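Local coordinates for protein virulence factor (Pectobacterium carotovorum, PDB 2W3Y) that acts as a virulence factor against Drosophila, carries a covalently attached palmitoyl chain and binds to lipid vesicles, at residues 200-205 and 217-222; 41-46 and 166-171; 34-39 and 153-158; 172-177 and 190-195. All coordinates share one frame; numbering follows the deposited sequence.

Interaction 1 of 4, residues 200-205 and 217-222; sequences QEQKKI and LEFGVD. With PLM (palmitic acid), chain C.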
# COMPACT_ATOMS: atom_id res chain seq x y z
N GLN A 200 7.35 20.50 -8.88
CA GLN A 200 7.65 20.68 -10.31
C GLN A 200 9.03 20.12 -10.71
O GLN A 200 9.14 19.39 -11.69
CB GLN A 200 7.54 22.16 -10.74
CG GLN A 200 7.73 22.36 -12.25
CD GLN A 200 6.74 21.55 -13.07
OE1 GLN A 200 5.55 21.53 -12.77
NE2 GLN A 200 7.23 20.87 -14.11
N GLU A 201 10.06 20.45 -9.93
CA GLU A 201 11.45 20.08 -10.24
C GLU A 201 11.73 18.57 -10.08
O GLU A 201 12.74 18.06 -10.56
CB GLU A 201 12.43 20.92 -9.42
CG GLU A 201 12.36 20.68 -7.89
CD GLU A 201 13.46 21.39 -7.10
OE1 GLU A 201 13.41 22.65 -6.99
OE2 GLU A 201 14.35 20.69 -6.57
N GLN A 202 10.81 17.87 -9.43
CA GLN A 202 10.90 16.42 -9.25
C GLN A 202 10.18 15.61 -10.33
O GLN A 202 10.34 14.38 -10.39
CB GLN A 202 10.33 16.05 -7.88
CG GLN A 202 11.15 16.51 -6.71
CD GLN A 202 10.46 16.23 -5.42
OE1 GLN A 202 9.37 16.75 -5.16
NE2 GLN A 202 11.10 15.42 -4.57
N LYS A 203 9.38 16.26 -11.18
CA LYS A 203 8.51 15.52 -12.10
C LYS A 203 9.26 14.65 -13.10
O LYS A 203 8.77 13.57 -13.47
CB LYS A 203 7.48 16.43 -12.79
CG LYS A 203 6.46 16.95 -11.79
CD LYS A 203 5.52 17.98 -12.37
CE LYS A 203 4.63 18.57 -11.28
NZ LYS A 203 3.62 19.51 -11.88
N LYS A 204 10.44 15.12 -13.51
CA LYS A 204 11.42 14.37 -14.33
C LYS A 204 11.69 12.92 -13.90
O LYS A 204 11.99 12.08 -14.74
CB LYS A 204 12.76 15.12 -14.34
CG LYS A 204 13.17 15.75 -15.67
CD LYS A 204 12.24 16.89 -16.13
CE LYS A 204 13.00 18.20 -16.44
NZ LYS A 204 13.35 18.95 -15.18
N ILE A 205 11.59 12.65 -12.60
CA ILE A 205 11.87 11.32 -12.04
C ILE A 205 11.01 10.21 -12.66
O ILE A 205 11.49 9.08 -12.86
CB ILE A 205 11.74 11.32 -10.49
CG1 ILE A 205 12.83 12.20 -9.87
CG2 ILE A 205 11.81 9.88 -9.91
CD1 ILE A 205 12.59 12.56 -8.41
N LEU A 217 16.58 11.63 -5.07
CA LEU A 217 15.29 11.34 -4.46
C LEU A 217 15.23 12.02 -3.11
O LEU A 217 15.94 11.61 -2.17
CB LEU A 217 15.09 9.83 -4.30
CG LEU A 217 15.25 8.91 -5.51
CD1 LEU A 217 15.00 7.45 -5.08
CD2 LEU A 217 14.31 9.31 -6.65
N GLU A 218 14.43 13.07 -3.02
CA GLU A 218 14.20 13.78 -1.75
C GLU A 218 12.70 13.94 -1.53
O GLU A 218 12.08 14.86 -2.08
CB GLU A 218 14.93 15.14 -1.71
CG GLU A 218 14.89 15.80 -0.31
CD GLU A 218 15.40 17.25 -0.27
OE1 GLU A 218 14.92 18.10 -1.05
OE2 GLU A 218 16.27 17.53 0.58
N PHE A 219 12.11 13.02 -0.76
CA PHE A 219 10.66 13.02 -0.54
C PHE A 219 10.36 12.90 0.94
O PHE A 219 10.91 12.05 1.63
CB PHE A 219 9.97 11.87 -1.28
CG PHE A 219 10.02 11.99 -2.77
CD1 PHE A 219 8.98 12.59 -3.47
CD2 PHE A 219 11.11 11.47 -3.49
CE1 PHE A 219 9.02 12.69 -4.87
CE2 PHE A 219 11.17 11.56 -4.87
CZ PHE A 219 10.11 12.18 -5.57
N GLY A 220 9.47 13.77 1.41
CA GLY A 220 8.93 13.64 2.75
C GLY A 220 7.68 12.80 2.63
O GLY A 220 6.75 13.15 1.91
N VAL A 221 7.67 11.67 3.34
CA VAL A 221 6.60 10.69 3.23
C VAL A 221 5.87 10.55 4.57
O VAL A 221 6.48 10.18 5.57
CB VAL A 221 7.15 9.30 2.77
CG1 VAL A 221 6.01 8.33 2.49
CG2 VAL A 221 8.11 9.46 1.53
N ASP A 222 4.57 10.86 4.58
CA ASP A 222 3.71 10.65 5.75
C ASP A 222 3.26 9.20 5.79
O ASP A 222 2.89 8.64 4.75
CB ASP A 222 2.47 11.53 5.65
CG ASP A 222 2.79 13.00 5.68
OD1 ASP A 222 3.54 13.44 6.58
OD2 ASP A 222 2.27 13.72 4.79
C1 PLM C . 10.26 5.10 -13.47
O2 PLM C . 10.48 5.58 -14.61
C2 PLM C . 9.92 6.01 -12.30
C3 PLM C . 8.47 5.90 -11.83
C4 PLM C . 8.13 6.86 -10.69
C5 PLM C . 8.65 6.37 -9.33
C6 PLM C . 8.87 7.51 -8.34
C7 PLM C . 8.97 6.98 -6.91
C8 PLM C . 9.81 7.88 -5.99
C9 PLM C . 8.90 8.60 -5.00
CA PLM C . 9.06 8.16 -3.56
CB PLM C . 7.82 7.44 -3.04
CC PLM C . 8.18 6.51 -1.90
CD PLM C . 7.44 5.18 -1.99
CE PLM C . 6.60 4.96 -0.74
CF PLM C . 6.22 3.50 -0.57
O HOH W 1 13.90 14.62 -5.48
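Gln202 lays its amide over one face of the Phe219 ring, the two planes only 20° apart, with NE2 3.4 Å from CE1 of Phe219 and displaced toward the rim. The same nitrogen supplies the polar part of the contact. It gives a weak, strongly bent hydrogen bond to the backbone of strand 214-228, Gln202 NE2 to Glu218 O at 2.7 Å, and a second bond, of 3.1 Å, from NE2 to a water. That water also accepts from Glu218 N, so both backbone polar atoms of Glu218 are engaged around one glutamine. The other end of the amide is turned back on its own loop, where OE1 takes the backbone N-H of Lys199; contacts at both ends probably limit the rotation of the amide. Beyond CG the chain is extended (chi2 174°), which carries the amide across to the strand.

The contact belongs to the connection between the antiparallel neighbours 185-198 and 214-228 of the large mixed sheet: the loop 200-205 folds back beside the strand that follows it and helps to enclose the lipid site.

Apolar packing completes the lining. Ile205 CD1 reaches the edge of Phe219, 3.8 Å from CZ, and also meets Leu217 CD2 at 4.1 Å. On the ring face opposite Gln202 lies the palmitic acid, its C9 over the ring centre and 3.7 Å from Phe219 CE2. Nearer the C1 end of the lipid, C2 comes within 3.5 Å of the backbone O of Ile205. Phe198 adds an edge-to-face partner to Phe219.

Interaction 2 of 4, residues 41-46 and 166-171; sequences AVQYQT and YNYLYA. With PLM (palmitic acid), chain C.
Gln43 and Tyr168 join side chains above a parallel pair of strands, 40-49 and 166-179, central neighbours in the large mixed sheet. The strand segments run 18° from exactly parallel, and five backbone hydrogen bonds link them, from Ala41 N to Asn167 O through to Gln45 N to Ala171 O; Gln43 N to Leu169 O is the shortest at 2.8 Å.

Packing is tight on the face that carries Gln43, Tyr168 and Tyr170. The aliphatic part of Gln43 lies flat on the Tyr170 ring, CB 3.9 Å from the ring centroid in a CH-pi contact, while the palmitic acid covers the opposite face, its terminal CF 3.6 Å from Tyr170 CG. Gln43 thus sits in the second shell of the lipid. On the other face, Val42 CG1 meets Ala171 CB at 3.7 Å, and Trp94 of helix 91-105 covers both. Toward Asn167, partly exposed, contact thins and its side chain leads away from strand 40-49.

The bend at chi2 of Gln43 (88°) turns its amide toward Tyr168. Tyr170 OH donates to Tyr168 OH, which in turn donates to Gln43 OE1 at 2.6 Å, in the carbonyl plane.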
# COMPACT_ATOMS: atom_id res chain seq x y z
N ALA A 41 -2.37 10.39 -7.95
CA ALA A 41 -2.35 8.97 -8.23
C ALA A 41 -2.31 8.19 -6.91
O ALA A 41 -1.72 8.67 -5.94
CB ALA A 41 -1.13 8.62 -9.09
N VAL A 42 -2.93 7.02 -6.88
CA VAL A 42 -2.78 6.07 -5.77
C VAL A 42 -2.23 4.80 -6.38
O VAL A 42 -2.87 4.22 -7.25
CB VAL A 42 -4.15 5.71 -5.10
CG1 VAL A 42 -3.92 4.80 -3.89
CG2 VAL A 42 -4.93 6.96 -4.73
N GLN A 43 -1.07 4.36 -5.91
CA GLN A 43 -0.42 3.17 -6.39
C GLN A 43 -0.91 2.02 -5.50
O GLN A 43 -0.58 1.97 -4.35
CB GLN A 43 1.10 3.36 -6.25
CG GLN A 43 1.95 2.49 -7.10
CD GLN A 43 2.20 3.11 -8.44
OE1 GLN A 43 2.97 4.09 -8.56
NE2 GLN A 43 1.53 2.58 -9.46
N TYR A 44 -1.75 1.14 -6.02
CA TYR A 44 -2.26 -0.00 -5.25
C TYR A 44 -1.31 -1.19 -5.38
O TYR A 44 -1.07 -1.65 -6.49
CB TYR A 44 -3.66 -0.39 -5.73
CG TYR A 44 -4.73 0.64 -5.47
CD1 TYR A 44 -5.24 0.84 -4.17
CD2 TYR A 44 -5.26 1.39 -6.51
CE1 TYR A 44 -6.24 1.76 -3.93
CE2 TYR A 44 -6.29 2.34 -6.27
CZ TYR A 44 -6.75 2.51 -4.97
OH TYR A 44 -7.74 3.40 -4.71
N GLN A 45 -0.76 -1.69 -4.27
CA GLN A 45 0.29 -2.72 -4.37
C GLN A 45 0.17 -3.85 -3.32
O GLN A 45 -0.36 -3.64 -2.23
CB GLN A 45 1.69 -2.09 -4.24
CG GLN A 45 1.90 -0.82 -5.05
CD GLN A 45 2.42 -1.10 -6.44
OE1 GLN A 45 3.60 -1.41 -6.60
NE2 GLN A 45 1.56 -1.00 -7.45
N THR A 46 0.66 -5.04 -3.68
CA THR A 46 0.77 -6.16 -2.74
C THR A 46 2.16 -6.77 -2.87
O THR A 46 2.52 -7.34 -3.91
CB THR A 46 -0.28 -7.27 -3.01
OG1 THR A 46 -1.59 -6.69 -3.03
CG2 THR A 46 -0.25 -8.34 -1.90
N TYR A 166 1.97 17.44 -7.48
CA TYR A 166 1.16 16.28 -7.88
C TYR A 166 1.16 15.24 -6.73
O TYR A 166 2.19 14.63 -6.41
CB TYR A 166 1.68 15.68 -9.19
CG TYR A 166 0.81 14.57 -9.77
CD1 TYR A 166 -0.27 14.87 -10.62
CD2 TYR A 166 1.06 13.22 -9.45
CE1 TYR A 166 -1.07 13.85 -11.14
CE2 TYR A 166 0.28 12.21 -9.98
CZ TYR A 166 -0.78 12.52 -10.81
OH TYR A 166 -1.54 11.48 -11.31
N ASN A 167 -0.00 15.07 -6.10
CA ASN A 167 -0.13 14.16 -4.95
C ASN A 167 0.01 12.68 -5.33
O ASN A 167 -0.55 12.25 -6.34
CB ASN A 167 -1.46 14.38 -4.22
CG ASN A 167 -1.52 15.73 -3.50
OD1 ASN A 167 -0.57 16.14 -2.86
ND2 ASN A 167 -2.65 16.42 -3.62
N TYR A 168 0.72 11.93 -4.50
CA TYR A 168 1.16 10.57 -4.83
C TYR A 168 1.16 9.69 -3.58
O TYR A 168 1.94 9.93 -2.65
CB TYR A 168 2.53 10.60 -5.50
CG TYR A 168 3.09 9.28 -6.03
CD1 TYR A 168 2.36 8.49 -6.94
CD2 TYR A 168 4.37 8.85 -5.67
CE1 TYR A 168 2.89 7.27 -7.44
CE2 TYR A 168 4.92 7.67 -6.17
CZ TYR A 168 4.17 6.87 -7.05
OH TYR A 168 4.73 5.70 -7.55
N LEU A 169 0.29 8.69 -3.58
CA LEU A 169 0.06 7.81 -2.43
C LEU A 169 0.33 6.34 -2.80
O LEU A 169 0.07 5.93 -3.93
CB LEU A 169 -1.38 7.96 -1.90
CG LEU A 169 -1.94 9.34 -1.47
CD1 LEU A 169 -2.45 10.16 -2.65
CD2 LEU A 169 -3.08 9.19 -0.44
N TYR A 170 0.90 5.59 -1.86
CA TYR A 170 0.97 4.14 -1.90
C TYR A 170 -0.04 3.59 -0.90
O TYR A 170 0.04 3.90 0.28
CB TYR A 170 2.38 3.62 -1.55
CG TYR A 170 3.30 3.54 -2.74
CD1 TYR A 170 3.58 4.69 -3.48
CD2 TYR A 170 3.88 2.32 -3.16
CE1 TYR A 170 4.40 4.65 -4.58
CE2 TYR A 170 4.72 2.28 -4.28
CZ TYR A 170 4.96 3.47 -4.99
OH TYR A 170 5.77 3.54 -6.10
N ALA A 171 -1.00 2.82 -1.41
CA ALA A 171 -1.99 2.12 -0.59
C ALA A 171 -1.72 0.63 -0.81
O ALA A 171 -2.08 0.07 -1.85
CB ALA A 171 -3.38 2.49 -1.00
C1 PLM C . 10.26 5.10 -13.47
O2 PLM C . 10.48 5.58 -14.61
C2 PLM C . 9.92 6.01 -12.30
C3 PLM C . 8.47 5.90 -11.83
C4 PLM C . 8.13 6.86 -10.69
C5 PLM C . 8.65 6.37 -9.33
C6 PLM C . 8.87 7.51 -8.34
C7 PLM C . 8.97 6.98 -6.91
C8 PLM C . 9.81 7.88 -5.99
C9 PLM C . 8.90 8.60 -5.00
CA PLM C . 9.06 8.16 -3.56
CB PLM C . 7.82 7.44 -3.04
CC PLM C . 8.18 6.51 -1.90
CD PLM C . 7.44 5.18 -1.99
CE PLM C . 6.60 4.96 -0.74
CF PLM C . 6.22 3.50 -0.57

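Interaction 3 of 4, residues 34-39 and 153-158; sequences PGLSKD and NGLSAE
Leu36 and Leu155 bring the short strand 36-37 against helix 142-159 with their CA atoms 7.1 Å apart, and the backbones close to 5.0 Å between CA of Lys38 and CA of Glu158, with no direct hydrogen bond across. Leu36 points at the helix and splits its two methyl branches between Gly154 and the Leu155/Glu158 pair. CD2 rests on the backbone at Gly154, 3.8 Å from its C atom, where the absence of a side chain lets the methyl come close. CD1 packs 3.6 Å from Glu158 CG and also meets Leu155 CD1 at 3.9 Å.

Glu158 covers the rest of the contact with its aliphatic part as much as with its carboxylate. CB lies 3.6 Å from Ser37 O, and the bend at chi2 (-72°) folds the carboxylate over the Ser37-Lys38 peptide. OE1 approaches Lys38 CA to 3.2 Å, but its geometry toward Lys38 N is too poor for a hydrogen bond; its salt-bridge partner is Lys161, while the ammonium of Lys38 leads away. A water joins the two backbones instead, donating to Lys38 O at 2.6 Å and to Glu158 O. Just beyond, Ser37 OG accepts from Asp39 N in an ST turn, which shapes the bend into strand 40-49.

This is a surface contact through which the edge strand of the mixed sheet meets the C-terminal part of helix 142-159. Tyr166 of strand 166-179 packs against Leu36, Leu155 and Glu158, its hydroxyl bonded to Ser37 O, while Ala41 of strand 40-49 touches both leucines.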
# COMPACT_ATOMS: atom_id res chain seq x y z
N PRO A 34 -9.78 6.31 -8.01
CA PRO A 34 -9.09 5.92 -9.25
C PRO A 34 -7.57 6.01 -9.13
O PRO A 34 -7.04 6.99 -8.57
CB PRO A 34 -9.64 6.92 -10.28
CG PRO A 34 -10.99 7.30 -9.72
CD PRO A 34 -10.74 7.40 -8.25
N GLY A 35 -6.88 5.00 -9.64
CA GLY A 35 -5.44 4.87 -9.46
C GLY A 35 -4.64 5.99 -10.10
O GLY A 35 -3.60 6.39 -9.58
N LEU A 36 -5.10 6.49 -11.24
CA LEU A 36 -4.37 7.53 -11.93
C LEU A 36 -5.30 8.62 -12.46
O LEU A 36 -6.26 8.34 -13.18
CB LEU A 36 -3.50 6.93 -13.05
CG LEU A 36 -2.71 7.87 -13.98
CD1 LEU A 36 -1.66 8.63 -13.19
CD2 LEU A 36 -2.08 7.08 -15.11
N SER A 37 -4.99 9.87 -12.12
CA SER A 37 -5.87 11.00 -12.37
C SER A 37 -5.06 12.26 -12.59
O SER A 37 -3.90 12.35 -12.17
CB SER A 37 -6.79 11.19 -11.15
OG SER A 37 -7.32 12.50 -11.12
N LYS A 38 -5.66 13.26 -13.22
CA LYS A 38 -4.99 14.56 -13.27
C LYS A 38 -4.82 15.20 -11.88
O LYS A 38 -3.92 16.01 -11.67
CB LYS A 38 -5.65 15.50 -14.30
CG LYS A 38 -7.11 15.82 -14.06
CD LYS A 38 -7.64 16.73 -15.20
CE LYS A 38 -6.84 18.03 -15.30
NZ LYS A 38 -7.44 18.95 -16.30
N ASP A 39 -5.66 14.79 -10.92
CA ASP A 39 -5.60 15.30 -9.54
C ASP A 39 -4.68 14.55 -8.58
O ASP A 39 -4.51 14.97 -7.43
CB ASP A 39 -7.02 15.41 -8.96
CG ASP A 39 -7.85 16.47 -9.68
OD1 ASP A 39 -7.25 17.46 -10.17
OD2 ASP A 39 -9.08 16.32 -9.77
N ASN A 153 5.16 6.32 -17.44
CA ASN A 153 4.68 7.02 -18.64
C ASN A 153 3.34 7.73 -18.42
O ASN A 153 3.17 8.92 -18.78
CB ASN A 153 4.54 6.05 -19.82
CG ASN A 153 5.88 5.60 -20.37
OD1 ASN A 153 6.08 4.40 -20.60
ND2 ASN A 153 6.79 6.54 -20.60
N GLY A 154 2.40 7.01 -17.82
CA GLY A 154 1.08 7.56 -17.51
C GLY A 154 1.14 8.61 -16.42
O GLY A 154 0.47 9.63 -16.50
N LEU A 155 1.95 8.34 -15.40
CA LEU A 155 2.11 9.24 -14.27
C LEU A 155 2.67 10.58 -14.72
O LEU A 155 2.16 11.65 -14.33
CB LEU A 155 3.04 8.58 -13.25
CG LEU A 155 3.04 8.94 -11.77
CD1 LEU A 155 1.63 8.85 -11.13
CD2 LEU A 155 4.01 8.02 -11.04
N SER A 156 3.72 10.51 -15.55
CA SER A 156 4.43 11.66 -16.10
C SER A 156 3.51 12.55 -16.91
O SER A 156 3.51 13.79 -16.74
CB SER A 156 5.60 11.17 -16.97
OG SER A 156 6.32 12.26 -17.53
N ALA A 157 2.73 11.92 -17.79
CA ALA A 157 1.69 12.60 -18.56
C ALA A 157 0.72 13.39 -17.68
O ALA A 157 0.41 14.56 -17.97
CB ALA A 157 0.94 11.60 -19.44
N GLU A 158 0.23 12.78 -16.59
CA GLU A 158 -0.71 13.49 -15.71
C GLU A 158 -0.06 14.64 -14.94
O GLU A 158 -0.61 15.74 -14.94
CB GLU A 158 -1.42 12.55 -14.73
CG GLU A 158 -2.31 11.48 -15.37
CD GLU A 158 -3.59 12.02 -15.98
OE1 GLU A 158 -3.81 13.25 -15.98
OE2 GLU A 158 -4.41 11.19 -16.46
O HOH W 2 -2.42 17.12 -13.54

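Interaction 4 of 4, residues 172-177 and 190-195; sequences YSTHDL and RFLIYG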
# COMPACT_ATOMS: atom_id res chain seq x y z
N TYR A 172 -1.08 -0.00 0.17
CA TYR A 172 -0.47 -1.30 -0.05
C TYR A 172 -0.44 -2.20 1.17
O TYR A 172 -0.79 -1.77 2.28
CB TYR A 172 0.96 -1.14 -0.65
CG TYR A 172 2.05 -0.58 0.26
CD1 TYR A 172 3.08 -1.41 0.74
CD2 TYR A 172 2.09 0.78 0.62
CE1 TYR A 172 4.12 -0.90 1.56
CE2 TYR A 172 3.11 1.30 1.43
CZ TYR A 172 4.13 0.45 1.89
OH TYR A 172 5.14 0.96 2.69
N SER A 173 -0.09 -3.46 0.95
CA SER A 173 0.22 -4.41 2.01
C SER A 173 1.57 -5.08 1.72
O SER A 173 1.98 -5.18 0.56
CB SER A 173 -0.90 -5.46 2.19
OG SER A 173 -1.04 -6.31 1.05
N THR A 174 2.25 -5.50 2.80
CA THR A 174 3.46 -6.32 2.71
C THR A 174 3.22 -7.62 3.47
O THR A 174 2.48 -7.67 4.46
CB THR A 174 4.75 -5.64 3.26
OG1 THR A 174 4.74 -5.66 4.69
CG2 THR A 174 4.91 -4.20 2.76
N HIS A 175 3.84 -8.68 2.97
CA HIS A 175 3.65 -10.02 3.50
C HIS A 175 5.05 -10.56 3.71
O HIS A 175 5.72 -11.00 2.77
CB HIS A 175 2.71 -10.83 2.56
CG HIS A 175 1.37 -10.18 2.40
ND1 HIS A 175 0.31 -10.44 3.24
CD2 HIS A 175 0.97 -9.15 1.61
CE1 HIS A 175 -0.71 -9.66 2.92
NE2 HIS A 175 -0.33 -8.86 1.94
N ASP A 176 5.53 -10.42 4.96
CA ASP A 176 6.91 -10.70 5.33
C ASP A 176 7.10 -12.14 5.76
O ASP A 176 6.47 -12.57 6.72
CB ASP A 176 7.39 -9.84 6.51
CG ASP A 176 7.14 -8.35 6.33
OD1 ASP A 176 6.95 -7.88 5.19
OD2 ASP A 176 7.12 -7.66 7.36
N LEU A 177 7.99 -12.85 5.07
CA LEU A 177 8.39 -14.21 5.46
C LEU A 177 9.88 -14.21 5.73
O LEU A 177 10.68 -14.43 4.83
CB LEU A 177 8.02 -15.22 4.36
CG LEU A 177 6.49 -15.21 4.43
CD1 LEU A 177 5.80 -14.74 3.16
CD2 LEU A 177 5.92 -16.47 5.09
N ARG A 190 1.36 -6.70 6.96
CA ARG A 190 1.19 -5.26 7.30
C ARG A 190 0.31 -4.50 6.30
O ARG A 190 0.42 -4.73 5.08
CB ARG A 190 2.55 -4.56 7.38
CG ARG A 190 3.48 -5.03 8.49
CD ARG A 190 4.86 -4.33 8.39
NE ARG A 190 5.77 -4.97 7.42
CZ ARG A 190 6.79 -4.35 6.80
NH1 ARG A 190 7.03 -3.06 7.04
NH2 ARG A 190 7.56 -5.01 5.93
N PHE A 191 -0.53 -3.60 6.83
CA PHE A 191 -1.37 -2.67 6.09
C PHE A 191 -0.71 -1.28 6.21
O PHE A 191 -0.47 -0.80 7.32
CB PHE A 191 -2.78 -2.67 6.71
CG PHE A 191 -3.73 -1.61 6.18
CD1 PHE A 191 -4.55 -1.87 5.09
CD2 PHE A 191 -3.85 -0.37 6.82
CE1 PHE A 191 -5.46 -0.88 4.63
CE2 PHE A 191 -4.73 0.60 6.37
CZ PHE A 191 -5.53 0.36 5.27
N LEU A 192 -0.39 -0.67 5.07
CA LEU A 192 0.36 0.61 5.03
C LEU A 192 -0.22 1.63 4.04
O LEU A 192 -0.52 1.28 2.91
CB LEU A 192 1.84 0.34 4.67
CG LEU A 192 2.64 -0.51 5.66
CD1 LEU A 192 3.88 -1.15 5.03
CD2 LEU A 192 3.02 0.29 6.92
N ILE A 193 -0.40 2.88 4.49
CA ILE A 193 -0.75 3.99 3.59
C ILE A 193 0.31 5.08 3.71
O ILE A 193 0.52 5.62 4.79
CB ILE A 193 -2.16 4.64 3.83
CG1 ILE A 193 -3.26 3.60 4.16
CG2 ILE A 193 -2.52 5.56 2.64
CD1 ILE A 193 -3.86 2.83 2.95
N TYR A 194 1.01 5.34 2.62
CA TYR A 194 2.10 6.33 2.59
C TYR A 194 1.69 7.42 1.64
O TYR A 194 1.02 7.15 0.64
CB TYR A 194 3.41 5.71 2.10
CG TYR A 194 4.19 4.91 3.12
CD1 TYR A 194 3.56 4.32 4.23
CD2 TYR A 194 5.54 4.69 2.95
CE1 TYR A 194 4.29 3.58 5.15
CE2 TYR A 194 6.27 3.95 3.86
CZ TYR A 194 5.65 3.40 4.95
OH TYR A 194 6.42 2.67 5.84
N GLY A 195 2.09 8.66 1.95
CA GLY A 195 1.68 9.79 1.13
C GLY A 195 2.81 10.79 0.92
O GLY A 195 3.48 11.18 1.87
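Arg190 and Asp176 form a salt bridge between neighbouring strands. Its straight bond runs from NH2 of Arg190 to OD1 of Asp176 (3.0 Å, 174° at the hydrogen), in the guanidinium plane and on the syn side of the carboxylate. The bonds from NE and NH2 to OD2 are weak; the carboxylate and guanidinium planes are turned 60° apart. Thr174 OG1 also donates to Asp176 OD1, at 3.2 Å, and lies over a guanidinium face. Outside the pair, Tyr275 OH bonds to Asp176 OD2 and Gly134 O to Arg190 NH2, so this largely buried charge pair is gripped from several sides. A bend in the chain brings the guanidinium of Arg190 back across Thr174 to the acid.

The strands form a beta hairpin, 166-179 with 185-198, within the mixed sheet. Tyr172 with Leu192 and Thr174 with Arg190 are hydrogen-bonded antiparallel pairs, each closed by two backbone bonds; Ser173 with Phe191 is the non-hydrogen-bonded pair between them.

Packing follows on the Tyr172 side. Its CG stands between backbone N and carbonyl carbon (chi1 71°), swinging the ring over strand 185-198. Leu192 CB lies over one ring face, 3.8 Å from the centroid in a CH-pi contact, and Leu192 CD1 is 3.5 Å from Tyr172 CE1. Tyr172 then presents its edge to the face of Tyr194 in a T-shaped stack, centroids 5.5 Å apart. Its OH sits above that face, 3.4 Å from Tyr194 CZ, and is hydrogen-bonded to Ala133 O; Tyr194 in turn touches the palmitic acid.

In the fold
All four contacts reach the same mixed sheet, and the palmitic acid lies among them. Interactions 1 and 2, centres 14 Å apart and without direct touch, both meet the lipid, interaction 1 from C2 to the middle of its chain and interaction 2 chiefly at its far end; Leu155 of interaction 3 and Tyr194 of interaction 4 each come within about 4 Å of it. Interactions 2 and 4 share strand 166-179 and are joined by Tyr170 O to Tyr194 N (2.9 Å). Interaction 4 meets interaction 1 through Asp222 O and Gly195 N, also 2.9 Å apart, and interaction 3 borders interaction 2 through Val42 N and Gly35 O. Interactions 3 and 4 lie farthest apart, centres 22 Å.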